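Local structure of methanogen homoaconitase small subunit (Methanocaldococcus jannaschii, 2PKP) at residues P30-L33 against A34-C37. The protein forms, with the large subunit HacA, a hydro-lyase that reversibly dehydrates (R)-homocitrate to cis-homoaconitate and hydrates the latter to homoisocitrate in 2-oxosuberate biosynthesis. Residues are numbered along the deposited sequence; the frame is centred on the assembly and turned at random.
Sequences PYEL and ASHC
Ser-35 folds its side chain back onto the carbonyl of Glu-32 at the C-terminal end of the short helix 30-34, within the swivel domain of the aconitase family. Ser-35 CB lies 3.6 Å from Tyr-31 O and equally near Glu-32 O. From there chi1 of 65° puts OG on the side of CB flanked by both the main-chain nitrogen and the carbonyl, turned back towards the helix, and Ser-35 OG donates a short 2.5 Å hydrogen bond to Glu-32 O. The hydroxyl meets this oxygen well off the C=O direction, tilted 35° from the carbonyl plane. His-36 approaches the same oxygen with its ring edge, His-36 ND1 making a weak hydrogen bond to Glu-32 O at 3.4 Å; the imidazole also stacks with the ring of Tyr-24. Replacing Ser-35 by alanine would probably cost Glu-32 O its short hydroxyl bond, leaving the weak bond from His-36 to hold that carbonyl. The hydrogen-bond spacing shortens here from four residues to three: Ala-34 N and Ser-35 N still bond to Pro-30 O and Tyr-31 O, whereas His-36 N reaches Leu-33 O. The buried Leu-33 side chain packs on Gln-69 and Ile-72, on helix 68-75. A type I beta turn from Ala-34 to Cys-37 follows, closed by the hydrogen bond from Cys-37 N to Ala-34 O at 3.0 Å.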
loop_
_atom_site.group_PDB
_atom_site.type_symbol
_atom_site.label_atom_id
_atom_site.label_comp_id
_atom_site.label_asym_id
_atom_site.label_seq_id
_atom_site.Cartn_x
_atom_site.Cartn_y
_atom_site.Cartn_z
ATOM N N PRO A 30 3.022 15.548 -6.556
ATOM C CA PRO A 30 3.017 14.231 -7.196
ATOM C C PRO A 30 1.583 13.799 -7.489
ATOM O O PRO A 30 1.313 13.129 -8.482
ATOM C CB PRO A 30 3.700 13.346 -6.159
ATOM C CG PRO A 30 3.291 13.978 -4.869
ATOM C CD PRO A 30 3.467 15.449 -5.154
ATOM N N TYR A 31 0.668 14.194 -6.612
ATOM C CA TYR A 31 -0.742 13.873 -6.781
ATOM C C TYR A 31 -1.266 14.595 -8.015
ATOM O O TYR A 31 -2.185 14.118 -8.682
ATOM C CB TYR A 31 -1.536 14.301 -5.545
ATOM C CG TYR A 31 -1.359 13.382 -4.357
ATOM C CD1 TYR A 31 -1.844 12.074 -4.389
ATOM C CD2 TYR A 31 -0.703 13.814 -3.205
ATOM C CE1 TYR A 31 -1.681 11.220 -3.304
ATOM C CE2 TYR A 31 -0.534 12.966 -2.112
ATOM C CZ TYR A 31 -1.026 11.670 -2.170
ATOM O OH TYR A 31 -0.865 10.819 -1.101
ATOM N N GLU A 32 -0.671 15.747 -8.313
ATOM C CA GLU A 32 -1.060 16.531 -9.478
ATOM C C GLU A 32 -0.664 15.727 -10.709
ATOM O O GLU A 32 -1.383 15.688 -11.707
ATOM C CB GLU A 32 -0.330 17.876 -9.477
ATOM C CG GLU A 32 -0.886 18.902 -10.456
ATOM C CD GLU A 32 -2.308 19.320 -10.121
ATOM O OE1 GLU A 32 -2.556 19.710 -8.959
ATOM O OE2 GLU A 32 -3.173 19.267 -11.021
ATOM N N LEU A 33 0.497 15.088 -10.626
ATOM C CA LEU A 33 0.998 14.259 -11.711
ATOM C C LEU A 33 0.120 13.021 -11.834
ATOM O O LEU A 33 -0.260 12.619 -12.933
ATOM C CB LEU A 33 2.442 13.838 -11.423
ATOM C CG LEU A 33 3.509 14.932 -11.542
ATOM C CD1 LEU A 33 4.848 14.417 -11.023
ATOM C CD2 LEU A 33 3.625 15.365 -13.003
ATOM N N ALA A 34 -0.210 12.433 -10.691
ATOM C CA ALA A 34 -1.032 11.231 -10.653
ATOM C C ALA A 34 -2.401 11.447 -11.291
ATOM O O ALA A 34 -2.943 10.542 -11.920
ATOM C CB ALA A 34 -1.188 10.759 -9.212
ATOM N N SER A 35 -2.955 12.647 -11.146
ATOM C CA SER A 35 -4.266 12.943 -11.709
ATOM C C SER A 35 -4.290 12.854 -13.238
ATOM O O SER A 35 -5.355 12.876 -13.852
ATOM C CB SER A 35 -4.735 14.329 -11.250
ATOM O OG SER A 35 -3.895 15.349 -11.756
ATOM N N HIS A 36 -3.121 12.752 -13.858
ATOM C CA HIS A 36 -3.067 12.635 -15.311
ATOM C C HIS A 36 -2.310 11.395 -15.762
ATOM O O HIS A 36 -1.801 11.333 -16.878
ATOM C CB HIS A 36 -2.454 13.893 -15.926
ATOM C CG HIS A 36 -3.278 15.121 -15.691
ATOM N ND1 HIS A 36 -3.071 15.963 -14.621
ATOM C CD2 HIS A 36 -4.377 15.588 -16.332
ATOM C CE1 HIS A 36 -4.007 16.894 -14.609
ATOM N NE2 HIS A 36 -4.812 16.692 -15.636
ATOM N N CYS A 37 -2.254 10.400 -14.882
ATOM C CA CYS A 37 -1.573 9.156 -15.185
ATOM C C CYS A 37 -2.253 8.453 -16.357
ATOM O O CYS A 37 -3.475 8.303 -16.373
ATOM C CB CYS A 37 -1.578 8.244 -13.954
ATOM S SG CYS A 37 -0.611 6.732 -14.168
#